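Arginyl-trna synthetase (Thermus thermophilus, PDB 1IQ0) probably attaches L-arginine to its cognate tRNA in an ATP-dependent reaction, as a monomeric class I aminoacyl-tRNA synthetase. Local coordinates at residues L82-L87 with Y501-A506; A434-L439 with P587-M592; G470-Y475 with Y531-A536; H477-S482 with S538-Y543; A552-T557 with E564-L569. All blocks are in the same frame, centred on the assembly; numbering follows the deposited sequence.

Contacts 3 and 4 sample one helix pair, 470-487 with 525-544, at two levels with centres about 10 Å apart. The level nearer the chain centre, contact 3, is buried and wholly apolar; contact 4, farther out and partly buried, recruits an arginine, an amide and two aromatic rings. Contact 5 is also buried although it lies about 35 Å from the chain centre, and there an arginine grips a loop carbonyl. Contacts 1 and 2 are partly buried junctions: the first sets helix 84-92 against helix 500-509 around an arginine salt-bridged to D35, the second lays the C-terminal tail on helix 430-448 through prolines and methionines. E502 of contact 1 forms a salt bridge with R566 of contact 5.

Contact 1 (L82-L87 with Y501-A506); sequences LRTEAL and YERALA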
# COMPACT_ATOMS: atom_id res chain seq x y z
N LEU A 82 20.03 26.19 1.88
CA LEU A 82 19.98 25.91 3.31
C LEU A 82 21.31 26.15 4.01
O LEU A 82 22.37 26.09 3.39
CB LEU A 82 19.55 24.46 3.54
CG LEU A 82 18.19 24.03 2.95
CD1 LEU A 82 17.91 22.58 3.30
CD2 LEU A 82 17.08 24.93 3.49
N ARG A 83 21.25 26.44 5.30
CA ARG A 83 22.47 26.61 6.07
C ARG A 83 22.98 25.19 6.27
O ARG A 83 22.26 24.32 6.78
CB ARG A 83 22.20 27.27 7.42
CG ARG A 83 21.71 28.70 7.35
CD ARG A 83 21.86 29.38 8.70
NE ARG A 83 21.31 28.56 9.77
CZ ARG A 83 21.46 28.82 11.07
NH1 ARG A 83 22.15 29.88 11.46
NH2 ARG A 83 20.92 28.00 11.97
N THR A 84 24.21 24.94 5.85
CA THR A 84 24.79 23.61 5.96
C THR A 84 24.63 22.99 7.35
O THR A 84 24.22 21.83 7.47
CB THR A 84 26.26 23.65 5.55
OG1 THR A 84 26.32 24.07 4.18
CG2 THR A 84 26.91 22.26 5.68
N GLU A 85 24.93 23.75 8.39
CA GLU A 85 24.81 23.25 9.76
C GLU A 85 23.39 22.79 10.08
O GLU A 85 23.19 21.68 10.59
CB GLU A 85 25.22 24.34 10.76
CG GLU A 85 25.10 23.90 12.21
CD GLU A 85 25.29 25.05 13.18
OE1 GLU A 85 25.26 24.80 14.40
OE2 GLU A 85 25.46 26.20 12.72
N ALA A 86 22.41 23.64 9.79
CA ALA A 86 21.01 23.32 10.05
C ALA A 86 20.60 22.10 9.24
O ALA A 86 19.88 21.23 9.72
CB ALA A 86 20.12 24.51 9.70
N LEU A 87 21.07 22.04 8.00
CA LEU A 87 20.78 20.92 7.11
C LEU A 87 21.28 19.61 7.75
O LEU A 87 20.53 18.64 7.88
CB LEU A 87 21.48 21.17 5.77
CG LEU A 87 21.25 20.26 4.57
CD1 LEU A 87 21.81 20.96 3.35
CD2 LEU A 87 21.92 18.90 4.78
N TYR A 501 30.50 15.79 0.45
CA TYR A 501 29.97 14.43 0.44
C TYR A 501 28.95 14.25 1.56
O TYR A 501 27.90 13.62 1.36
CB TYR A 501 31.07 13.39 0.63
CG TYR A 501 32.00 13.21 -0.55
CD1 TYR A 501 33.27 13.78 -0.56
CD2 TYR A 501 31.61 12.44 -1.65
CE1 TYR A 501 34.14 13.59 -1.64
CE2 TYR A 501 32.47 12.25 -2.74
CZ TYR A 501 33.73 12.82 -2.72
OH TYR A 501 34.58 12.62 -3.78
N GLU A 502 29.26 14.76 2.75
CA GLU A 502 28.34 14.66 3.88
C GLU A 502 27.09 15.48 3.58
O GLU A 502 25.97 15.03 3.83
CB GLU A 502 28.99 15.19 5.16
CG GLU A 502 29.93 14.22 5.86
CD GLU A 502 31.15 13.90 5.02
OE1 GLU A 502 31.33 12.70 4.71
OE2 GLU A 502 31.91 14.83 4.68
N ARG A 503 27.28 16.68 3.05
CA ARG A 503 26.17 17.57 2.74
C ARG A 503 25.20 16.97 1.73
O ARG A 503 24.00 16.94 1.97
CB ARG A 503 26.70 18.91 2.21
CG ARG A 503 25.60 19.94 1.94
CD ARG A 503 26.15 21.21 1.30
NE ARG A 503 25.07 22.03 0.75
CZ ARG A 503 24.21 22.73 1.47
NH1 ARG A 503 24.30 22.72 2.80
NH2 ARG A 503 23.26 23.43 0.88
N ALA A 504 25.74 16.49 0.62
CA ALA A 504 24.92 15.89 -0.43
C ALA A 504 24.10 14.70 0.10
O ALA A 504 22.92 14.57 -0.21
CB ALA A 504 25.80 15.44 -1.60
N LEU A 505 24.73 13.84 0.89
CA LEU A 505 24.03 12.69 1.44
C LEU A 505 22.97 13.11 2.46
O LEU A 505 21.86 12.60 2.46
CB LEU A 505 25.01 11.72 2.10
CG LEU A 505 24.38 10.50 2.79
CD1 LEU A 505 23.52 9.72 1.79
CD2 LEU A 505 25.48 9.61 3.34
N ALA A 506 23.33 14.04 3.34
CA ALA A 506 22.40 14.53 4.35
C ALA A 506 21.15 15.09 3.68
O ALA A 506 20.03 14.86 4.14
CB ALA A 506 23.08 15.60 5.19
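This is a helix-to-helix junction in which L87 and T84, in the first turn of helix 84-92, receive R503 and A506 of helix 500-509. It lies where strand 77-82, part of a four-stranded antiparallel sheet in the N-terminal region, leads into a helix that meets the helical anticodon-binding region. The two segments approach to 7.0 Å between the CA atoms of T84 and R503. R503 makes the largest single contribution: with CG anti to the backbone N (chi1 -177°) and an extended chain, it reaches across to the opposite segment. L87 crosses it at about a right angle, its CD1 branch over one face of the guanidinium, 3.5 Å from R503 CZ. The other branch, L87 CD2, meets A506 CB at 3.5 Å. T84 OG1 comes within 2.8 Å of R503 NH1, but the angle is poor and the pair does not count as a hydrogen bond. The charge of R503 is answered instead by D35, which forms a salt bridge with NH2 and also accepts the backbone N-H of L82. The chemistry thus implies a mixed junction: leucine and alanine close the apolar side, while D35 ties R503 to the strand end.

Contact 2 (A434-L439 with P587-M592); sequences ARMVAL and PAPEVM
The C-terminal tail of the chain, beyond helix 562-583, lies here along helix 430-448, with P587, P589 and the final residue M592 facing M436, V437 and L439. The tail residues have no regular helix or strand, and their two prolines present ring carbons to the helix. The backbones come nearest at M436 and P587, whose CA atoms are 6.0 Å apart. M436 lies at the centre: its CB is 3.7 Å from P587 CG, while further out its SD is 3.8 Å from P589 CG. Its chain is extended beyond CG (chi2 -167°), so the sulfur lies between the two rings, against P589 CG and still in contact with P587 CB; M436 and P589 run by each other in opposite senses. One turn on, L439 CD2 touches P587 CD at 3.7 Å, so P587 is held by two helix side chains, through different ring atoms. At the other end of the tail, M592 bends at its last torsion (chi3 84°) and brings CE to 3.8 Å from V437 CG2. Every side-chain contact between the two segments is therefore carbon or sulfur against carbon. Polar support comes from the third helix, 470-487, where Q474 NE2 donates to both P587 O and M436 O and thereby ties a carbonyl of each segment to one amide. The chemistry implies an apolar seam between a helix of the catalytic region and the end of the anticodon-binding region, in which close fit of prolines and thioethers does the work and the Q474 amide links the two segments through polar bonds.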
# COMPACT_ATOMS: atom_id res chain seq x y z
N ALA A 434 17.99 -16.03 3.77
CA ALA A 434 17.41 -16.28 2.45
C ALA A 434 15.93 -15.86 2.43
O ALA A 434 15.47 -15.29 1.45
CB ALA A 434 17.53 -17.76 2.09
N ARG A 435 15.22 -16.13 3.51
CA ARG A 435 13.80 -15.77 3.60
C ARG A 435 13.62 -14.26 3.47
O ARG A 435 12.75 -13.78 2.74
CB ARG A 435 13.21 -16.23 4.94
CG ARG A 435 11.70 -15.99 5.06
CD ARG A 435 11.20 -16.24 6.48
NE ARG A 435 11.64 -15.20 7.41
CZ ARG A 435 11.18 -13.95 7.41
NH1 ARG A 435 10.26 -13.58 6.53
NH2 ARG A 435 11.66 -13.07 8.28
N MET A 436 14.45 -13.51 4.18
CA MET A 436 14.38 -12.05 4.16
C MET A 436 14.65 -11.49 2.78
O MET A 436 13.96 -10.57 2.33
CB MET A 436 15.37 -11.45 5.16
CG MET A 436 15.00 -11.72 6.60
SD MET A 436 15.94 -10.72 7.76
CE MET A 436 15.28 -11.35 9.32
N VAL A 437 15.66 -12.04 2.10
CA VAL A 437 16.01 -11.58 0.77
C VAL A 437 14.91 -11.89 -0.25
O VAL A 437 14.57 -11.05 -1.08
CB VAL A 437 17.34 -12.21 0.31
CG1 VAL A 437 17.66 -11.79 -1.11
CG2 VAL A 437 18.46 -11.79 1.25
N ALA A 438 14.35 -13.10 -0.19
CA ALA A 438 13.29 -13.50 -1.10
C ALA A 438 12.05 -12.62 -0.87
O ALA A 438 11.43 -12.16 -1.82
CB ALA A 438 12.94 -14.97 -0.90
N LEU A 439 11.71 -12.41 0.40
CA LEU A 439 10.56 -11.59 0.77
C LEU A 439 10.76 -10.15 0.32
O LEU A 439 9.82 -9.50 -0.17
CB LEU A 439 10.35 -11.62 2.29
CG LEU A 439 9.20 -10.77 2.83
CD1 LEU A 439 7.88 -11.26 2.25
CD2 LEU A 439 9.17 -10.83 4.35
N PRO A 587 11.94 -6.78 5.49
CA PRO A 587 12.86 -6.83 6.62
C PRO A 587 14.23 -6.25 6.24
O PRO A 587 14.58 -6.19 5.06
CB PRO A 587 12.91 -8.32 6.96
CG PRO A 587 12.68 -8.97 5.63
CD PRO A 587 11.57 -8.13 5.04
N ALA A 588 15.00 -5.81 7.24
CA ALA A 588 16.30 -5.21 7.00
C ALA A 588 17.44 -6.01 7.61
O ALA A 588 17.84 -5.77 8.74
CB ALA A 588 16.32 -3.79 7.55
N PRO A 589 17.99 -6.98 6.85
CA PRO A 589 19.10 -7.83 7.30
C PRO A 589 20.31 -7.01 7.73
O PRO A 589 20.72 -6.09 7.02
CB PRO A 589 19.40 -8.68 6.07
CG PRO A 589 18.10 -8.71 5.33
CD PRO A 589 17.62 -7.30 5.47
N GLU A 590 20.87 -7.33 8.90
CA GLU A 590 22.04 -6.61 9.39
C GLU A 590 23.30 -7.18 8.75
O GLU A 590 24.25 -6.45 8.47
CB GLU A 590 22.16 -6.74 10.91
CG GLU A 590 20.94 -6.27 11.69
CD GLU A 590 21.19 -6.25 13.19
OE1 GLU A 590 21.89 -7.15 13.69
OE2 GLU A 590 20.67 -5.34 13.87
N VAL A 591 23.29 -8.49 8.51
CA VAL A 591 24.43 -9.17 7.92
C VAL A 591 24.09 -9.77 6.55
O VAL A 591 23.15 -10.57 6.43
CB VAL A 591 24.93 -10.30 8.84
CG1 VAL A 591 26.20 -10.93 8.26
CG2 VAL A 591 25.19 -9.76 10.24
N MET A 592 24.86 -9.40 5.54
CA MET A 592 24.65 -9.91 4.18
C MET A 592 25.97 -10.08 3.44
O MET A 592 26.80 -9.17 3.44
CB MET A 592 23.73 -8.96 3.40
CG MET A 592 22.33 -8.83 3.98
SD MET A 592 21.28 -7.69 3.06
CE MET A 592 20.67 -8.77 1.77

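Contact 3 (G470-Y475 with Y531-A536); sequences GPYVQY and YLLDLA
Y472 and V473 owe their reach toward A536 and L533 to their first torsions: the tyrosine CG stands anti to the backbone N (chi1 176°), and in V473 it is CG1 that takes that position, placing CG2 beside the backbone N. The tyrosine ring then meets the second helix along one side, with CE2 3.6 Å from A536 CB and CD2 4.1 Å from L533 CD2; both methyls approach obliquely. L533 crosses V473 at about a right angle, and its CD2 is also 4.1 Å from V473 CG2, so this one branch packs against two neighbouring residues of helix 470-487. V473 CG1 turns to L532 CB at 4.2 Å. The backbones come nearest at V473 and A536, whose CA atoms are 5.6 Å apart; the small alanine side chain allows this close approach. The local axes pass at 9.4 Å and cross at 46°. Other helices continue the packing: L581 of helix 562-583 touches V473, and F444 of helix 430-448 touches L533. Four of the five touching residues are buried. Aliphatic and aromatic packing between obliquely crossed helices, with an alanine at the closest point, is typical of a mainly helical domain such as this DALR-type anticodon-binding region.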
# COMPACT_ATOMS: atom_id res chain seq x y z
N GLY A 470 14.59 -4.89 -4.09
CA GLY A 470 14.53 -4.87 -2.64
C GLY A 470 15.87 -5.28 -2.05
O GLY A 470 16.37 -4.65 -1.12
N PRO A 471 16.49 -6.36 -2.56
CA PRO A 471 17.79 -6.80 -2.03
C PRO A 471 18.85 -5.69 -2.14
O PRO A 471 19.72 -5.58 -1.28
CB PRO A 471 18.11 -8.01 -2.89
CG PRO A 471 16.74 -8.61 -3.12
CD PRO A 471 15.93 -7.38 -3.48
N TYR A 472 18.77 -4.88 -3.19
CA TYR A 472 19.70 -3.76 -3.39
C TYR A 472 19.60 -2.82 -2.19
O TYR A 472 20.61 -2.48 -1.57
CB TYR A 472 19.34 -2.98 -4.66
CG TYR A 472 20.18 -1.73 -4.91
CD1 TYR A 472 21.51 -1.82 -5.35
CD2 TYR A 472 19.63 -0.46 -4.74
CE1 TYR A 472 22.25 -0.68 -5.61
CE2 TYR A 472 20.36 0.68 -5.00
CZ TYR A 472 21.67 0.57 -5.43
OH TYR A 472 22.39 1.72 -5.69
N VAL A 473 18.38 -2.41 -1.84
CA VAL A 473 18.18 -1.52 -0.71
C VAL A 473 18.57 -2.22 0.59
O VAL A 473 19.16 -1.60 1.49
CB VAL A 473 16.70 -1.05 -0.61
CG1 VAL A 473 16.54 -0.06 0.54
CG2 VAL A 473 16.27 -0.42 -1.94
N GLN A 474 18.24 -3.51 0.71
CA GLN A 474 18.59 -4.25 1.92
C GLN A 474 20.11 -4.29 2.10
O GLN A 474 20.62 -4.13 3.21
CB GLN A 474 18.05 -5.68 1.85
CG GLN A 474 16.52 -5.82 1.93
CD GLN A 474 16.07 -7.27 1.86
OE1 GLN A 474 16.47 -8.01 0.95
NE2 GLN A 474 15.24 -7.69 2.80
N TYR A 475 20.84 -4.48 1.00
CA TYR A 475 22.30 -4.55 1.05
C TYR A 475 22.90 -3.22 1.51
O TYR A 475 23.87 -3.20 2.26
CB TYR A 475 22.86 -4.93 -0.32
CG TYR A 475 24.34 -5.22 -0.28
CD1 TYR A 475 24.82 -6.36 0.37
CD2 TYR A 475 25.27 -4.34 -0.84
CE1 TYR A 475 26.19 -6.62 0.45
CE2 TYR A 475 26.64 -4.59 -0.75
CZ TYR A 475 27.09 -5.73 -0.11
OH TYR A 475 28.44 -5.97 -0.02
N TYR A 531 11.97 6.44 -3.62
CA TYR A 531 12.84 7.23 -2.76
C TYR A 531 13.93 6.34 -2.16
O TYR A 531 15.09 6.75 -2.04
CB TYR A 531 12.07 7.86 -1.60
CG TYR A 531 13.01 8.44 -0.55
CD1 TYR A 531 13.72 9.62 -0.80
CD2 TYR A 531 13.24 7.78 0.65
CE1 TYR A 531 14.64 10.12 0.13
CE2 TYR A 531 14.17 8.27 1.59
CZ TYR A 531 14.87 9.45 1.31
OH TYR A 531 15.78 9.94 2.22
N LEU A 532 13.56 5.12 -1.77
CA LEU A 532 14.52 4.20 -1.17
C LEU A 532 15.60 3.78 -2.16
O LEU A 532 16.75 3.59 -1.77
CB LEU A 532 13.80 2.97 -0.61
CG LEU A 532 12.88 3.26 0.59
CD1 LEU A 532 12.27 1.95 1.08
CD2 LEU A 532 13.66 3.93 1.71
N LEU A 533 15.24 3.64 -3.43
CA LEU A 533 16.21 3.28 -4.46
C LEU A 533 17.20 4.44 -4.58
O LEU A 533 18.41 4.23 -4.61
CB LEU A 533 15.52 3.05 -5.81
CG LEU A 533 14.84 1.69 -6.00
CD1 LEU A 533 14.16 1.63 -7.36
CD2 LEU A 533 15.89 0.60 -5.90
N ASP A 534 16.67 5.66 -4.64
CA ASP A 534 17.50 6.85 -4.75
C ASP A 534 18.43 7.02 -3.54
O ASP A 534 19.60 7.37 -3.69
CB ASP A 534 16.64 8.10 -4.90
CG ASP A 534 15.83 8.10 -6.19
OD1 ASP A 534 16.24 7.44 -7.17
OD2 ASP A 534 14.78 8.78 -6.24
N LEU A 535 17.91 6.77 -2.34
CA LEU A 535 18.72 6.93 -1.14
C LEU A 535 19.81 5.86 -1.10
O LEU A 535 20.95 6.15 -0.73
CB LEU A 535 17.86 6.84 0.11
CG LEU A 535 18.63 7.11 1.42
CD1 LEU A 535 19.24 8.53 1.38
CD2 LEU A 535 17.69 6.97 2.60
N ALA A 536 19.47 4.64 -1.48
CA ALA A 536 20.43 3.56 -1.49
C ALA A 536 21.52 3.86 -2.52
O ALA A 536 22.69 3.55 -2.30
CB ALA A 536 19.75 2.24 -1.80

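Contact 4 (H477-S482 with S538-Y543); sequences HARAHS and SWNAYY
Over one face of the Y543 ring lies the NE of R479, 3.5 Å from CE2 and displaced toward the ring's rim; the W539 indole has A480 CB over one face and R479 CB at its edge, in plane. The guanidinium is not stacked flat on the tyrosine, since the two planes are 56° apart, yet its CZ lies 4.4 Å from the ring centroid in an off-centre cation-pi contact. Against the indole the guanidinium stands almost perpendicular. A480 makes a CH-pi contact with the six-membered ring of W539, its CB 4.2 Å from the centroid and 3.7 Å from CZ2. The segments belong to helices 470-487 and 525-544 of the helical anticodon-binding region, whose local axes here cross at 46° and pass at 10.9 Å, a spacing bridged by large side chains. R479 spans it with a bent chain: after CG placed anti to the backbone N, bends at chi2 (101°) and chi3, both away from staggered values, bring the guanidinium to N540. There NH1 donates to N540 OD1 at 3.2 Å, fairly bent, with the oxygen approached almost end-on to its C=O bond and lying somewhat out of the guanidinium plane. NH2 adds a weak bond to the same OD1 at 3.5 Å. The amide is oriented from both ends, because N540 ND2 is bonded to the hydroxyl of Y472. Further along helix 470-487, S482 OG donates back to the R479 carbonyl oxygen at 2.7 Å. On the W539 side, L573 of helix 562-583 packs against both the indole and A480.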
# COMPACT_ATOMS: atom_id res chain seq x y z
N HIS A 477 21.51 -1.17 3.47
CA HIS A 477 21.25 -1.10 4.90
C HIS A 477 22.26 -1.94 5.68
O HIS A 477 22.78 -1.50 6.70
CB HIS A 477 19.84 -1.60 5.23
CG HIS A 477 19.60 -1.75 6.70
ND1 HIS A 477 19.94 -2.89 7.40
CD2 HIS A 477 19.11 -0.88 7.62
CE1 HIS A 477 19.67 -2.72 8.68
NE2 HIS A 477 19.17 -1.51 8.84
N ALA A 478 22.51 -3.15 5.20
CA ALA A 478 23.46 -4.05 5.86
C ALA A 478 24.88 -3.49 5.83
O ALA A 478 25.63 -3.63 6.79
CB ALA A 478 23.41 -5.45 5.22
N ARG A 479 25.25 -2.85 4.73
CA ARG A 479 26.58 -2.26 4.60
C ARG A 479 26.75 -1.14 5.63
O ARG A 479 27.75 -1.08 6.34
CB ARG A 479 26.77 -1.70 3.19
CG ARG A 479 28.19 -1.21 2.89
CD ARG A 479 28.97 -2.23 2.07
NE ARG A 479 29.31 -1.73 0.73
CZ ARG A 479 28.42 -1.30 -0.16
NH1 ARG A 479 27.12 -1.31 0.14
NH2 ARG A 479 28.82 -0.87 -1.35
N ALA A 480 25.76 -0.25 5.71
CA ALA A 480 25.81 0.86 6.66
C ALA A 480 25.86 0.33 8.09
O ALA A 480 26.64 0.81 8.91
CB ALA A 480 24.59 1.77 6.47
N HIS A 481 25.03 -0.66 8.37
CA HIS A 481 24.97 -1.25 9.70
C HIS A 481 26.28 -1.94 10.10
O HIS A 481 26.67 -1.88 11.27
CB HIS A 481 23.81 -2.26 9.78
CG HIS A 481 23.52 -2.73 11.17
ND1 HIS A 481 24.24 -3.72 11.79
CD2 HIS A 481 22.58 -2.33 12.07
CE1 HIS A 481 23.77 -3.91 13.01
NE2 HIS A 481 22.76 -3.08 13.20
N SER A 482 26.95 -2.58 9.15
CA SER A 482 28.21 -3.26 9.46
C SER A 482 29.26 -2.27 9.95
O SER A 482 30.08 -2.59 10.81
CB SER A 482 28.74 -4.03 8.24
OG SER A 482 29.24 -3.13 7.26
N SER A 538 22.44 6.88 -3.42
CA SER A 538 23.21 7.98 -2.85
C SER A 538 24.19 7.44 -1.81
O SER A 538 25.34 7.88 -1.74
CB SER A 538 22.25 8.98 -2.20
OG SER A 538 22.96 10.05 -1.59
N TRP A 539 23.74 6.49 -1.00
CA TRP A 539 24.60 5.89 0.00
C TRP A 539 25.76 5.14 -0.67
O TRP A 539 26.91 5.26 -0.24
CB TRP A 539 23.80 4.93 0.88
CG TRP A 539 24.64 3.93 1.60
CD1 TRP A 539 24.70 2.58 1.36
CD2 TRP A 539 25.58 4.19 2.65
NE1 TRP A 539 25.62 1.99 2.19
CE2 TRP A 539 26.18 2.95 2.99
CE3 TRP A 539 25.98 5.34 3.33
CZ2 TRP A 539 27.15 2.84 3.99
CZ3 TRP A 539 26.96 5.23 4.32
CH2 TRP A 539 27.53 3.98 4.64
N ASN A 540 25.47 4.38 -1.71
CA ASN A 540 26.51 3.65 -2.42
C ASN A 540 27.56 4.54 -3.08
O ASN A 540 28.76 4.26 -2.99
CB ASN A 540 25.89 2.70 -3.45
CG ASN A 540 25.31 1.45 -2.81
OD1 ASN A 540 25.90 0.89 -1.89
ND2 ASN A 540 24.17 1.00 -3.31
N ALA A 541 27.12 5.61 -3.74
CA ALA A 541 28.05 6.53 -4.38
C ALA A 541 28.91 7.18 -3.30
O ALA A 541 30.11 7.39 -3.47
CB ALA A 541 27.28 7.61 -5.15
N TYR A 542 28.28 7.49 -2.17
CA TYR A 542 28.96 8.10 -1.04
C TYR A 542 30.02 7.13 -0.51
O TYR A 542 31.18 7.50 -0.34
CB TYR A 542 27.94 8.42 0.05
CG TYR A 542 28.52 8.97 1.34
CD1 TYR A 542 28.98 10.29 1.42
CD2 TYR A 542 28.59 8.17 2.48
CE1 TYR A 542 29.47 10.80 2.62
CE2 TYR A 542 29.08 8.67 3.68
CZ TYR A 542 29.51 10.00 3.74
OH TYR A 542 29.98 10.51 4.93
N TYR A 543 29.62 5.89 -0.26
CA TYR A 543 30.54 4.87 0.26
C TYR A 543 31.70 4.56 -0.69
O TYR A 543 32.84 4.41 -0.26
CB TYR A 543 29.78 3.58 0.55
CG TYR A 543 30.66 2.46 1.09
CD1 TYR A 543 30.90 2.33 2.46
CD2 TYR A 543 31.23 1.52 0.23
CE1 TYR A 543 31.67 1.30 2.96
CE2 TYR A 543 32.01 0.47 0.73
CZ TYR A 543 32.23 0.38 2.09
OH TYR A 543 33.01 -0.64 2.59

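Contact 5 (A552-T557 with E564-L569); sequences ATPVLT and ELRLSL
The loop 552-557 passes beside helix 564-569 without regular structure of its own, coming nearest where the CA atoms of V555 and R566 are 5.8 Å apart. R566 makes the main contact. Its CG sits beside the backbone N (chi1 -75°) and its chain runs extended as far as NE, laying the guanidinium along the loop. NH1 donates to P554 O at 2.7 Å with an N-H...O angle of 143°, a short but bent bond whose acceptor is tilted out of the guanidinium plane. Over one face, the CA of T553 lies 3.8 Å above the centre of the group, so the loop backbone both covers the cation and accepts from it. NE is used separately, in a salt bridge to E502 of helix 500-509, and the same carboxylate is hydrogen-bonded to Y542 OH. Together these partners fix the rotation of a buried arginine. Nearer the helix backbone, V555 runs past R566 CB in the opposite sense, and its CG1 meets L567 CD2 at 3.5 Å, tighter than usual for two carbons. An arginine from the early turns of helix 562-583 thus hydrogen-bonds a carbonyl of the loop before it, joining the two within the mainly helical anticodon-binding domain of the DALR family.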
# COMPACT_ATOMS: atom_id res chain seq x y z
N ALA A 552 37.53 8.58 -0.40
CA ALA A 552 37.31 9.99 -0.13
C ALA A 552 36.35 10.20 1.03
O ALA A 552 36.22 11.30 1.56
CB ALA A 552 36.79 10.71 -1.38
N THR A 553 35.68 9.13 1.46
CA THR A 553 34.72 9.28 2.54
C THR A 553 34.86 8.25 3.67
O THR A 553 33.86 7.84 4.27
CB THR A 553 33.30 9.23 1.94
OG1 THR A 553 32.35 9.74 2.89
CG2 THR A 553 32.94 7.81 1.58
N PRO A 554 36.10 7.84 3.99
CA PRO A 554 36.29 6.84 5.05
C PRO A 554 35.74 7.28 6.41
O PRO A 554 35.80 8.46 6.76
CB PRO A 554 37.81 6.64 5.07
CG PRO A 554 38.33 8.03 4.74
CD PRO A 554 37.39 8.46 3.61
N VAL A 555 35.21 6.32 7.16
CA VAL A 555 34.63 6.59 8.47
C VAL A 555 35.59 6.24 9.61
O VAL A 555 35.97 7.10 10.40
CB VAL A 555 33.33 5.76 8.70
CG1 VAL A 555 32.69 6.14 10.03
CG2 VAL A 555 32.36 6.00 7.57
N LEU A 556 35.97 4.97 9.69
CA LEU A 556 36.84 4.49 10.76
C LEU A 556 38.25 5.08 10.77
O LEU A 556 38.90 5.13 11.82
CB LEU A 556 36.90 2.96 10.73
CG LEU A 556 35.54 2.24 10.86
CD1 LEU A 556 35.76 0.73 10.89
CD2 LEU A 556 34.83 2.69 12.13
N THR A 557 38.72 5.55 9.62
CA THR A 557 40.04 6.14 9.53
C THR A 557 39.99 7.66 9.48
O THR A 557 41.01 8.32 9.29
CB THR A 557 40.80 5.64 8.29
OG1 THR A 557 39.99 5.84 7.13
CG2 THR A 557 41.14 4.16 8.43
N GLU A 564 33.08 10.91 14.01
CA GLU A 564 31.80 10.96 14.71
C GLU A 564 30.71 11.47 13.76
O GLU A 564 29.61 10.92 13.71
CB GLU A 564 31.89 11.88 15.93
CG GLU A 564 32.73 11.35 17.10
CD GLU A 564 34.20 11.10 16.74
OE1 GLU A 564 34.75 11.82 15.88
OE2 GLU A 564 34.80 10.19 17.34
N LEU A 565 31.01 12.52 13.00
CA LEU A 565 30.04 13.06 12.05
C LEU A 565 29.59 12.00 11.05
O LEU A 565 28.39 11.83 10.81
CB LEU A 565 30.63 14.25 11.29
CG LEU A 565 29.85 14.71 10.05
CD1 LEU A 565 28.45 15.17 10.44
CD2 LEU A 565 30.61 15.83 9.37
N ARG A 566 30.55 11.28 10.47
CA ARG A 566 30.22 10.25 9.49
C ARG A 566 29.47 9.08 10.10
O ARG A 566 28.60 8.50 9.45
CB ARG A 566 31.48 9.78 8.76
CG ARG A 566 31.92 10.82 7.73
CD ARG A 566 33.17 10.44 6.95
NE ARG A 566 33.45 11.49 5.98
CZ ARG A 566 34.65 11.75 5.48
NH1 ARG A 566 35.71 11.04 5.86
NH2 ARG A 566 34.79 12.74 4.61
N LEU A 567 29.79 8.74 11.35
CA LEU A 567 29.09 7.64 12.01
C LEU A 567 27.62 8.01 12.25
O LEU A 567 26.74 7.18 12.05
CB LEU A 567 29.78 7.29 13.34
CG LEU A 567 31.07 6.47 13.24
CD1 LEU A 567 31.75 6.40 14.59
CD2 LEU A 567 30.75 5.07 12.72
N SER A 568 27.36 9.25 12.65
CA SER A 568 25.98 9.69 12.89
C SER A 568 25.21 9.76 11.57
O SER A 568 24.02 9.45 11.52
CB SER A 568 25.96 11.06 13.57
OG SER A 568 26.44 10.97 14.90
N LEU A 569 25.89 10.15 10.50
CA LEU A 569 25.26 10.23 9.19
C LEU A 569 24.96 8.81 8.71
O LEU A 569 23.90 8.55 8.12
CB LEU A 569 26.17 10.94 8.20
CG LEU A 569 25.62 11.22 6.81
CD1 LEU A 569 24.33 12.05 6.93
CD2 LEU A 569 26.67 11.97 6.00